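Local coordinates for protein iron transport multicopper oxidase FET3 (Saccharomyces cerevisiae, PDB 1ZPU) that oxidises ferrous iron to ferric iron with four copper ions, reducing dioxygen to water, so that the iron can be imported into the yeast cell, at residues T319-V323 with A334-N338; I339-K345 with D520-E524; T369-E375 with L475-P481; L384-T389 with V441-F447. All blocks are in the same frame, centred on the assembly; numbering follows the deposited sequence.

Interaction 1 of 4, residues T319-V323 with A334-N338. With NAG (2-acetamido-2-deoxy-beta-D-glucopyranose), chain B.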
# COMPACT_ATOMS: atom_id res chain seq x y z
N THR A 319 -10.35 18.06 2.65
CA THR A 319 -11.36 17.27 3.34
C THR A 319 -12.08 16.35 2.37
O THR A 319 -12.71 16.80 1.42
CB THR A 319 -12.37 18.15 4.12
OG1 THR A 319 -11.68 18.92 5.10
CG2 THR A 319 -13.42 17.30 4.84
N VAL A 320 -11.98 15.05 2.60
CA VAL A 320 -12.65 14.09 1.74
C VAL A 320 -13.54 13.13 2.52
O VAL A 320 -13.15 12.61 3.56
CB VAL A 320 -11.64 13.30 0.85
CG1 VAL A 320 -10.91 14.24 -0.09
CG2 VAL A 320 -10.65 12.54 1.70
N ASP A 321 -14.74 12.91 2.00
CA ASP A 321 -15.65 11.91 2.55
C ASP A 321 -15.57 10.65 1.70
O ASP A 321 -15.55 10.73 0.48
CB ASP A 321 -17.09 12.44 2.63
CG ASP A 321 -17.25 13.58 3.63
OD1 ASP A 321 -16.26 13.98 4.28
OD2 ASP A 321 -18.38 14.10 3.77
N VAL A 322 -15.52 9.50 2.37
CA VAL A 322 -15.40 8.22 1.71
C VAL A 322 -16.74 7.48 1.75
O VAL A 322 -17.26 7.20 2.83
CB VAL A 322 -14.34 7.34 2.38
CG1 VAL A 322 -14.32 5.96 1.76
CG2 VAL A 322 -12.97 8.00 2.28
N VAL A 323 -17.28 7.16 0.58
CA VAL A 323 -18.51 6.40 0.49
C VAL A 323 -18.52 5.50 -0.75
O VAL A 323 -17.83 5.79 -1.74
CB VAL A 323 -19.75 7.34 0.52
CG1 VAL A 323 -19.94 8.06 -0.81
CG2 VAL A 323 -21.00 6.56 0.90
N ALA A 334 -16.46 3.57 -5.68
CA ALA A 334 -15.99 4.21 -4.46
C ALA A 334 -15.69 5.68 -4.72
O ALA A 334 -15.18 6.05 -5.78
CB ALA A 334 -14.78 3.52 -3.96
N PHE A 335 -16.00 6.53 -3.74
CA PHE A 335 -15.92 7.97 -3.93
C PHE A 335 -15.09 8.70 -2.87
O PHE A 335 -15.20 8.42 -1.68
CB PHE A 335 -17.32 8.58 -3.95
CG PHE A 335 -18.17 8.11 -5.10
CD1 PHE A 335 -18.87 6.91 -5.02
CD2 PHE A 335 -18.29 8.89 -6.24
CE1 PHE A 335 -19.67 6.48 -6.08
CE2 PHE A 335 -19.09 8.46 -7.30
CZ PHE A 335 -19.78 7.26 -7.21
N PHE A 336 -14.26 9.63 -3.32
CA PHE A 336 -13.75 10.68 -2.46
C PHE A 336 -14.63 11.89 -2.77
O PHE A 336 -14.67 12.36 -3.91
CB PHE A 336 -12.27 10.99 -2.75
CG PHE A 336 -11.28 10.17 -1.93
CD1 PHE A 336 -10.11 9.69 -2.51
CD2 PHE A 336 -11.51 9.90 -0.57
CE1 PHE A 336 -9.19 8.94 -1.77
CE2 PHE A 336 -10.59 9.15 0.18
CZ PHE A 336 -9.43 8.67 -0.42
N ASN A 337 -15.34 12.39 -1.75
CA ASN A 337 -16.43 13.35 -1.96
C ASN A 337 -17.37 12.84 -3.04
O ASN A 337 -17.97 11.78 -2.87
CB ASN A 337 -15.90 14.75 -2.29
CG ASN A 337 -15.03 15.32 -1.18
OD1 ASN A 337 -15.29 15.08 0.01
ND2 ASN A 337 -13.99 16.06 -1.56
N ASN A 338 -17.48 13.56 -4.15
CA ASN A 338 -18.36 13.14 -5.23
C ASN A 338 -17.64 12.62 -6.47
O ASN A 338 -18.21 12.60 -7.56
CB ASN A 338 -19.34 14.26 -5.60
CG ASN A 338 -18.64 15.49 -6.17
OD1 ASN A 338 -17.41 15.63 -6.09
ND2 ASN A 338 -19.44 16.42 -6.71
C1 NAG B . -18.92 17.00 -7.92
C2 NAG B . -19.09 16.95 -9.44
C3 NAG B . -18.89 18.34 -10.08
C4 NAG B . -19.19 19.50 -9.13
C5 NAG B . -18.43 19.36 -7.80
C6 NAG B . -19.23 19.83 -6.59
C7 NAG B . -18.19 15.45 -11.17
C8 NAG B . -17.53 16.14 -12.34
N2 NAG B . -18.11 16.01 -9.96
O3 NAG B . -19.67 18.47 -11.25
O4 NAG B . -18.81 20.70 -9.75
O5 NAG B . -17.99 18.02 -7.60
O6 NAG B . -19.75 21.11 -6.84
O7 NAG B . -18.78 14.38 -11.33
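Phe336 turns its CD2–CE2 side to the valines of the neighbouring strand. Val320 CG2 approaches CD2 at 3.6 Å and Val322 CG2 approaches CE2 at 3.4 Å, both oblique to the ring. Val322 runs alongside Phe336, pointing the same way, the two being a non-hydrogen-bonded antiparallel pair on the same face of the sheet. Branched valines suit this place, because each offers a methyl to the ring from a short, stiff stem. On the reverse face of the sheet Val323 pairs with Phe335, where Val323 O accepts from Phe335 N at 2.8 Å and also lies at the edge of the Phe335 ring, in its plane. Beyond the hairpin's paired residues, Asn337 still gives its backbone N to Asp321 O and adds its side chain. CG sits anti to the carbonyl carbon (chi1 -61°), which turns the amide towards the other backbone: OD1 accepts from Asp321 N at 3.0 Å, 42° out of the amide plane, and ND2 gives a weak bond to Thr319 O. Asn338 ND2 is joined covalently to N-acetylglucosamine C1. The chemistry divides accordingly: apolar packing on the Phe336 face, where the Val322 side chain is about 6 Å from a copper ion, and an asparagine amide that prolongs the ladder where the backbone turns off towards the glycan.

Interaction 2 of 4, residues I339-K345 with D520-E524. With MAN (alpha-D-mannopyranose), chain J.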
# COMPACT_ATOMS: atom_id res chain seq x y z
N ILE A 339 -16.39 12.19 -6.28
CA ILE A 339 -15.52 11.77 -7.40
C ILE A 339 -14.99 10.34 -7.23
O ILE A 339 -14.45 10.00 -6.18
CB ILE A 339 -14.34 12.77 -7.58
CG1 ILE A 339 -14.88 14.17 -7.91
CG2 ILE A 339 -13.38 12.30 -8.67
CD1 ILE A 339 -13.83 15.26 -7.94
N THR A 340 -15.17 9.52 -8.27
CA THR A 340 -14.46 8.25 -8.42
C THR A 340 -13.29 8.54 -9.32
O THR A 340 -13.47 9.14 -10.39
CB THR A 340 -15.27 7.23 -9.22
OG1 THR A 340 -16.68 7.41 -9.00
CG2 THR A 340 -14.82 5.81 -8.90
N TYR A 341 -12.10 8.11 -8.92
CA TYR A 341 -10.93 8.32 -9.76
C TYR A 341 -11.11 7.69 -11.13
O TYR A 341 -11.37 6.48 -11.24
CB TYR A 341 -9.64 7.81 -9.12
CG TYR A 341 -8.48 7.92 -10.08
CD1 TYR A 341 -7.90 9.16 -10.34
CD2 TYR A 341 -8.00 6.81 -10.76
CE1 TYR A 341 -6.84 9.28 -11.24
CE2 TYR A 341 -6.95 6.92 -11.67
CZ TYR A 341 -6.37 8.16 -11.90
OH TYR A 341 -5.34 8.28 -12.78
N THR A 342 -10.98 8.51 -12.16
CA THR A 342 -11.06 8.04 -13.53
C THR A 342 -9.81 8.50 -14.25
O THR A 342 -9.61 9.69 -14.46
CB THR A 342 -12.31 8.58 -14.22
OG1 THR A 342 -13.39 8.68 -13.27
CG2 THR A 342 -12.71 7.66 -15.35
N ALA A 343 -8.96 7.55 -14.62
CA ALA A 343 -7.69 7.80 -15.30
C ALA A 343 -7.82 8.71 -16.52
O ALA A 343 -8.75 8.56 -17.31
CB ALA A 343 -7.05 6.48 -15.70
N PRO A 344 -6.88 9.65 -16.66
CA PRO A 344 -6.87 10.59 -17.76
C PRO A 344 -6.24 10.02 -19.04
O PRO A 344 -5.66 8.93 -19.02
CB PRO A 344 -6.04 11.75 -17.22
CG PRO A 344 -5.15 11.14 -16.22
CD PRO A 344 -5.75 9.88 -15.74
N LYS A 345 -6.36 10.76 -20.15
CA LYS A 345 -5.80 10.34 -21.44
C LYS A 345 -4.28 10.50 -21.52
O LYS A 345 -3.62 9.89 -22.37
CB LYS A 345 -6.47 11.12 -22.58
CG LYS A 345 -7.72 10.44 -23.15
CD LYS A 345 -8.54 11.38 -24.03
CE LYS A 345 -10.02 11.03 -23.98
NZ LYS A 345 -10.87 12.26 -24.03
N ASP A 520 -11.72 18.45 -22.90
CA ASP A 520 -12.97 17.82 -23.35
C ASP A 520 -12.82 16.33 -22.99
O ASP A 520 -12.79 15.48 -23.88
CB ASP A 520 -13.16 18.00 -24.86
CG ASP A 520 -13.61 19.42 -25.24
OD1 ASP A 520 -14.73 19.84 -24.88
OD2 ASP A 520 -12.84 20.13 -25.93
N LEU A 521 -12.77 16.06 -21.68
CA LEU A 521 -12.06 14.89 -21.09
C LEU A 521 -12.64 13.47 -21.18
O LEU A 521 -13.14 13.05 -22.22
CB LEU A 521 -11.66 15.17 -19.62
CG LEU A 521 -12.37 16.19 -18.70
CD1 LEU A 521 -13.87 15.97 -18.49
CD2 LEU A 521 -11.67 16.25 -17.36
N THR A 522 -12.50 12.75 -20.06
CA THR A 522 -12.88 11.35 -19.89
C THR A 522 -13.49 11.19 -18.47
O THR A 522 -12.78 11.13 -17.47
CB THR A 522 -11.65 10.39 -20.15
OG1 THR A 522 -11.98 9.03 -19.84
CG2 THR A 522 -10.42 10.79 -19.33
N GLY A 523 -14.83 11.17 -18.41
CA GLY A 523 -15.56 11.26 -17.14
C GLY A 523 -16.04 9.95 -16.52
O GLY A 523 -15.96 8.88 -17.13
N GLU A 524 -16.53 10.05 -15.28
CA GLU A 524 -17.23 8.96 -14.63
C GLU A 524 -18.68 8.89 -15.12
O GLU A 524 -19.22 9.88 -15.63
CB GLU A 524 -17.21 9.14 -13.11
CG GLU A 524 -17.81 10.44 -12.60
CD GLU A 524 -17.58 10.68 -11.12
OE1 GLU A 524 -16.44 10.48 -10.63
OE2 GLU A 524 -18.54 11.07 -10.43
C1 MAN J . -15.16 6.94 -22.67
C2 MAN J . -15.62 6.60 -21.25
C3 MAN J . -16.80 7.56 -21.00
C4 MAN J . -17.71 7.66 -22.26
C5 MAN J . -17.46 6.53 -23.28
C6 MAN J . -18.30 6.65 -24.56
O2 MAN J . -14.64 6.71 -20.25
O3 MAN J . -16.27 8.82 -20.62
O4 MAN J . -19.10 7.65 -21.96
O5 MAN J . -16.07 6.34 -23.59
O6 MAN J . -19.00 7.88 -24.58
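Thr342 faces Glu524 and Pro344 faces Thr522 where two irregular segments pass, their end-to-end directions 132° apart and the nearest CA atoms, those of Thr342 and Glu524, 6.3 Å from each other. Glu524 spans the gap: CG lies between its own backbone N and carbonyl carbon (chi1 58°) and the chain is extended beyond it, so that OE1 reaches Thr340 N at 2.8 Å, on the syn side of the carboxylate. Thr340 OG1 adds a weak bond to the same oxygen. Thr342 crosses Glu524 at about a right angle, with OG1 beside Glu524 CB and CG2 3.9 Å from Gly523 O, while its hydroxyl gives a bond to Thr340 O at 2.9 Å. An alanine here would lack both branches, and is likely to leave Thr340 O without that donor and a gap beside Gly523. Farther along, Thr522 CG2 rests on Ala343 O and Pro344 CA, and the long Lys345 delivers NZ to Leu521 O at 3.0 Å, from above the carbonyl plane. Mannose lies near, its O3 3.5 Å from Gly523 O. A carboxylate and an ammonium group thus bond to main-chain atoms at the two ends, and threonine methyls pack in the middle, an arrangement that does not need regular strand pairing.

Interaction 3 of 4, residues T369-E375 with L475-P481. With NAG (2-acetamido-2-deoxy-beta-D-glucopyranose), chain C.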
# COMPACT_ATOMS: atom_id res chain seq x y z
N THR A 369 -10.43 13.44 -11.98
CA THR A 369 -9.13 12.90 -11.74
C THR A 369 -8.78 13.12 -10.26
O THR A 369 -7.87 12.49 -9.71
CB THR A 369 -8.16 13.59 -12.69
OG1 THR A 369 -7.21 12.66 -13.20
CG2 THR A 369 -7.51 14.81 -12.05
N HIS A 370 -9.57 13.98 -9.63
CA HIS A 370 -9.40 14.45 -8.25
C HIS A 370 -7.98 14.91 -7.94
O HIS A 370 -7.32 14.35 -7.04
CB HIS A 370 -9.84 13.41 -7.22
CG HIS A 370 -10.67 13.99 -6.12
ND1 HIS A 370 -11.46 13.23 -5.30
CD2 HIS A 370 -10.85 15.28 -5.74
CE1 HIS A 370 -12.09 14.02 -4.44
NE2 HIS A 370 -11.74 15.27 -4.69
N THR A 371 -7.52 15.92 -8.68
CA THR A 371 -6.17 16.43 -8.52
C THR A 371 -6.14 17.68 -7.67
O THR A 371 -6.95 18.58 -7.84
CB THR A 371 -5.47 16.66 -9.88
OG1 THR A 371 -5.01 15.40 -10.39
CG2 THR A 371 -4.27 17.55 -9.73
N PHE A 372 -5.20 17.72 -6.73
CA PHE A 372 -4.92 18.90 -5.93
C PHE A 372 -3.50 19.37 -6.18
O PHE A 372 -2.60 18.55 -6.36
CB PHE A 372 -5.08 18.60 -4.45
CG PHE A 372 -6.46 18.20 -4.07
CD1 PHE A 372 -6.91 16.89 -4.29
CD2 PHE A 372 -7.33 19.11 -3.48
CE1 PHE A 372 -8.19 16.51 -3.93
CE2 PHE A 372 -8.61 18.75 -3.11
CZ PHE A 372 -9.04 17.44 -3.34
N ILE A 373 -3.30 20.69 -6.18
CA ILE A 373 -1.96 21.24 -6.31
C ILE A 373 -1.45 21.74 -4.96
O ILE A 373 -2.13 22.49 -4.27
CB ILE A 373 -1.88 22.34 -7.38
CG1 ILE A 373 -2.43 21.80 -8.70
CG2 ILE A 373 -0.44 22.82 -7.54
CD1 ILE A 373 -2.46 22.82 -9.80
N LEU A 374 -0.25 21.29 -4.60
CA LEU A 374 0.35 21.68 -3.33
C LEU A 374 1.47 22.69 -3.57
O LEU A 374 2.24 22.54 -4.51
CB LEU A 374 0.89 20.46 -2.60
CG LEU A 374 0.03 19.19 -2.48
CD1 LEU A 374 0.85 18.10 -1.81
CD2 LEU A 374 -1.28 19.42 -1.73
N GLU A 375 1.56 23.70 -2.70
CA GLU A 375 2.53 24.80 -2.86
C GLU A 375 3.92 24.50 -2.29
O GLU A 375 4.07 23.65 -1.41
CB GLU A 375 2.00 26.10 -2.26
CG GLU A 375 0.79 26.70 -2.98
CD GLU A 375 1.07 27.12 -4.43
OE1 GLU A 375 2.09 27.81 -4.69
OE2 GLU A 375 0.24 26.77 -5.30
N LEU A 475 -7.11 9.76 -5.12
CA LEU A 475 -6.97 11.14 -5.56
C LEU A 475 -5.50 11.47 -5.81
O LEU A 475 -4.62 10.77 -5.30
CB LEU A 475 -7.58 12.12 -4.56
CG LEU A 475 -7.11 12.16 -3.11
CD1 LEU A 475 -5.80 12.88 -3.00
CD2 LEU A 475 -8.16 12.91 -2.34
N VAL A 476 -5.24 12.52 -6.58
CA VAL A 476 -3.89 12.82 -7.04
C VAL A 476 -3.37 14.14 -6.47
O VAL A 476 -4.02 15.18 -6.58
CB VAL A 476 -3.82 12.83 -8.58
CG1 VAL A 476 -2.41 13.15 -9.05
CG2 VAL A 476 -4.30 11.51 -9.15
N LEU A 477 -2.19 14.08 -5.87
CA LEU A 477 -1.52 15.26 -5.34
C LEU A 477 -0.36 15.69 -6.23
O LEU A 477 0.56 14.91 -6.47
CB LEU A 477 -1.01 14.98 -3.93
CG LEU A 477 -2.05 14.66 -2.86
CD1 LEU A 477 -1.37 14.49 -1.53
CD2 LEU A 477 -3.12 15.74 -2.74
N VAL A 478 -0.39 16.92 -6.72
CA VAL A 478 0.71 17.45 -7.50
C VAL A 478 1.45 18.46 -6.63
O VAL A 478 0.95 19.55 -6.35
CB VAL A 478 0.21 18.10 -8.82
CG1 VAL A 478 1.37 18.69 -9.60
CG2 VAL A 478 -0.52 17.09 -9.66
N GLU A 479 2.64 18.06 -6.18
CA GLU A 479 3.48 18.88 -5.31
C GLU A 479 4.35 19.83 -6.12
O GLU A 479 5.08 19.40 -7.01
CB GLU A 479 4.35 17.95 -4.50
CG GLU A 479 4.63 18.41 -3.10
CD GLU A 479 4.83 17.23 -2.17
OE1 GLU A 479 3.94 16.34 -2.15
OE2 GLU A 479 5.86 17.18 -1.46
N ASP A 480 4.31 21.12 -5.77
CA ASP A 480 4.80 22.21 -6.63
C ASP A 480 5.33 21.78 -8.01
O ASP A 480 6.50 21.46 -8.17
CB ASP A 480 5.79 23.16 -5.92
CG ASP A 480 7.11 22.50 -5.59
OD1 ASP A 480 7.13 21.26 -5.42
OD2 ASP A 480 8.13 23.22 -5.49
N PRO A 481 4.43 21.75 -9.01
CA PRO A 481 4.76 21.38 -10.37
C PRO A 481 5.94 22.18 -10.92
O PRO A 481 6.65 21.69 -11.79
CB PRO A 481 3.49 21.71 -11.16
CG PRO A 481 2.67 22.58 -10.25
CD PRO A 481 3.00 22.11 -8.88
C1 NAG C . -0.40 28.88 -7.78
C2 NAG C . -1.55 29.75 -7.25
C3 NAG C . -1.15 31.15 -6.74
C4 NAG C . 0.35 31.51 -6.72
C5 NAG C . 1.28 30.40 -7.26
C6 NAG C . 2.71 30.48 -6.72
C7 NAG C . -3.59 29.16 -8.54
C8 NAG C . -4.13 29.19 -9.94
N2 NAG C . -2.53 29.94 -8.32
O3 NAG C . -1.69 31.37 -5.44
O4 NAG C . 0.54 32.70 -7.47
O5 NAG C . 0.75 29.12 -6.98
O6 NAG C . 3.57 29.80 -7.63
O7 NAG C . -4.12 28.46 -7.67
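The His370 imidazole has Leu475 CD2 over one face, and the Phe372 ring shares that methyl, which comes obliquely to CE1 at 3.9 Å. Leu477 CD2, also oblique to the phenyl ring, touches Phe372 CB, while Val476 O lies at the ring's edge, near its plane. Leu475 CG sits between its own backbone N and carbonyl carbon (chi1 58°), a torsion that turns the branched end towards both rings; leucine suits the place because a single methyl, CD2, can serve both. On the Phe372 side of the sheet Leu374 CD1 continues the row against Leu477 CB and Glu479, nearest to its OE1; that carboxylate bonds to Asn455 and His399. The other face carries Thr371, with OG1 3.4 Å from Val476 CB, and Ile373, whose CG2 meets Pro481 CD. Four straight backbone bonds zip the strands from Val476 N–His370 O (2.8 Å) to Leu374 N–Val478 O (2.7 Å), before a weak one from Asp480 N to Leu374 O. Past the strand, Glu375 OE2 lies 2.9 Å and OE1 3.0 Å from O5 of an N-acetylglucosamine; an alanine in place of Glu375 would remove this carboxylate and would probably open a gap next to the sugar. Strand 371-374, an edge strand, thus runs parallel to 474-479, the pairing expected of a cupredoxin-type beta sandwich, here the third plastocyanin-like domain.

Interaction 4 of 4, residues L384-T389 with V441-F447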
# COMPACT_ATOMS: atom_id res chain seq x y z
N LEU A 384 -9.98 12.91 6.45
CA LEU A 384 -10.71 11.85 5.83
C LEU A 384 -11.86 11.41 6.73
O LEU A 384 -11.65 11.00 7.87
CB LEU A 384 -9.77 10.69 5.50
CG LEU A 384 -10.33 9.51 4.69
CD1 LEU A 384 -9.32 9.05 3.68
CD2 LEU A 384 -10.74 8.37 5.58
N ASN A 385 -13.08 11.52 6.20
CA ASN A 385 -14.30 11.13 6.90
C ASN A 385 -14.95 9.88 6.28
O ASN A 385 -15.54 9.95 5.20
CB ASN A 385 -15.31 12.28 6.88
CG ASN A 385 -14.75 13.55 7.49
OD1 ASN A 385 -14.23 13.55 8.60
ND2 ASN A 385 -14.86 14.65 6.76
N ASN A 386 -14.83 8.74 6.96
CA ASN A 386 -15.44 7.50 6.49
C ASN A 386 -16.95 7.49 6.68
O ASN A 386 -17.45 7.49 7.80
CB ASN A 386 -14.84 6.28 7.18
CG ASN A 386 -15.21 4.97 6.49
OD1 ASN A 386 -15.60 4.97 5.33
ND2 ASN A 386 -15.09 3.86 7.20
N GLN A 387 -17.67 7.48 5.56
CA GLN A 387 -19.12 7.40 5.57
C GLN A 387 -19.56 5.96 5.33
O GLN A 387 -20.75 5.64 5.34
CB GLN A 387 -19.69 8.29 4.47
CG GLN A 387 -20.80 9.21 4.91
CD GLN A 387 -20.27 10.51 5.45
OE1 GLN A 387 -19.18 10.95 5.09
NE2 GLN A 387 -21.04 11.14 6.33
N ASP A 388 -18.57 5.10 5.11
CA ASP A 388 -18.76 3.66 4.85
C ASP A 388 -18.56 2.86 6.14
O ASP A 388 -17.79 3.28 7.01
CB ASP A 388 -17.76 3.18 3.79
CG ASP A 388 -17.82 1.68 3.55
OD1 ASP A 388 -18.88 1.20 3.08
OD2 ASP A 388 -16.83 0.96 3.84
N THR A 389 -19.23 1.71 6.27
CA THR A 389 -19.16 0.95 7.53
C THR A 389 -17.97 0.02 7.62
O THR A 389 -17.92 -0.81 8.52
CB THR A 389 -20.46 0.18 7.86
OG1 THR A 389 -20.57 -0.95 7.00
CG2 THR A 389 -21.68 1.04 7.72
N VAL A 441 -8.62 4.08 8.61
CA VAL A 441 -9.79 4.62 9.30
C VAL A 441 -10.62 3.48 9.82
O VAL A 441 -10.78 2.46 9.14
CB VAL A 441 -10.78 5.36 8.39
CG1 VAL A 441 -10.95 6.80 8.83
CG2 VAL A 441 -10.44 5.19 6.92
N ARG A 442 -11.19 3.68 11.01
CA ARG A 442 -12.10 2.71 11.56
C ARG A 442 -13.48 2.88 10.92
O ARG A 442 -13.76 3.91 10.30
CB ARG A 442 -12.14 2.83 13.09
CG ARG A 442 -10.86 2.32 13.74
CD ARG A 442 -10.83 2.54 15.24
NE ARG A 442 -9.55 2.11 15.82
CZ ARG A 442 -8.63 2.93 16.33
NH1 ARG A 442 -8.82 4.24 16.36
NH2 ARG A 442 -7.50 2.42 16.82
N PRO A 443 -14.33 1.84 11.02
CA PRO A 443 -15.70 1.94 10.50
C PRO A 443 -16.43 3.22 10.90
O PRO A 443 -16.50 3.55 12.09
CB PRO A 443 -16.38 0.72 11.13
CG PRO A 443 -15.29 -0.27 11.19
CD PRO A 443 -14.07 0.51 11.58
N GLN A 444 -16.93 3.93 9.90
CA GLN A 444 -17.74 5.13 10.07
C GLN A 444 -17.03 6.23 10.87
O GLN A 444 -17.67 7.10 11.45
CB GLN A 444 -19.09 4.77 10.72
CG GLN A 444 -19.88 3.68 9.99
CD GLN A 444 -21.38 3.76 10.28
OE1 GLN A 444 -22.19 3.94 9.36
NE2 GLN A 444 -21.76 3.65 11.56
N SER A 445 -15.70 6.20 10.87
CA SER A 445 -14.93 7.14 11.68
C SER A 445 -14.16 8.16 10.83
O SER A 445 -14.55 8.46 9.71
CB SER A 445 -14.00 6.38 12.63
OG SER A 445 -13.67 7.20 13.73
N ASN A 446 -13.08 8.69 11.39
CA ASN A 446 -12.31 9.72 10.71
C ASN A 446 -10.84 9.68 11.10
O ASN A 446 -10.48 9.08 12.11
CB ASN A 446 -12.89 11.12 11.01
CG ASN A 446 -12.98 11.43 12.50
OD1 ASN A 446 -12.00 11.80 13.14
ND2 ASN A 446 -14.18 11.29 13.05
N PHE A 447 -10.01 10.29 10.27
CA PHE A 447 -8.64 10.56 10.66
C PHE A 447 -8.12 11.86 10.07
O PHE A 447 -8.73 12.41 9.14
CB PHE A 447 -7.70 9.36 10.41
CG PHE A 447 -7.35 9.10 8.96
CD1 PHE A 447 -7.39 7.80 8.46
CD2 PHE A 447 -6.90 10.10 8.11
CE1 PHE A 447 -7.04 7.50 7.14
CE2 PHE A 447 -6.55 9.82 6.79
CZ PHE A 447 -6.61 8.52 6.31
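Val441 meets Leu384 at the start of the segment, CG2 lying 3.5 Å from Leu384 CD2, where two branched aliphatic ends fill the sandwich interior. Arg442 turns its side chain away to a salt bridge with Asp298, but its carbonyl oxygen takes a weak, nearly straight bond from Asn386 ND2. Pro443 follows, CB against Thr389 O at 3.4 Å, and its fixed phi suits the second position of the type II turn from Arg442 to Ser445. Gln444 occupies the third with a positive phi (58°); its N bonds to Asp388 O at 3.1 Å, and its extended side chain runs alongside Thr389, NE2 bonding to Glu416 O. This loop edge of the cupredoxin domain borders the type 1 copper site: Asn386 OD1 closes an Asx turn by accepting Asp388 N at 3.0 Å, and Asp388 OD2 bonds to NE2 of the copper ligand His392. Ser445 O then takes Asn386 N at 2.8 Å, opening the antiparallel pairing of strands 379-386 and 446-452. Asn446 meets Asn385 OD1 only through its methylene; its ND2 bonds to His419 O, and Asn385 ND2 to Asp321 OD1. At Phe447, paired with Leu384 by two backbone bonds, the ring turns one face to Leu384 CB, a CH-pi contact with the methylene 4.0 Å from the centroid.

How the interactions relate
Interactions 1 and 4 are successive joints of one sheet: strand 316-326 lies between 332-336 and 379-386, with Val320 O 2.9 Å from Asn385 N and Val322 O 2.8 Å from Gln387 N. Both border the type 1 copper; the side chains of Val322 and Asp388 each come within about 6 Å of a copper ion. Interaction 3 belongs to the other sheet of the sandwich, and Leu475 CD2 bridges to interaction 1, 3.8 Å from Val320 CG1 and equally far from Phe336 CD1. Interaction 2 continues directly from the hairpin of interaction 1 and packs on interaction 3, Ile339 CB being 3.7 Å from His370 ND1. Interactions 2 and 4 stay about 11 Å apart at their nearest atoms.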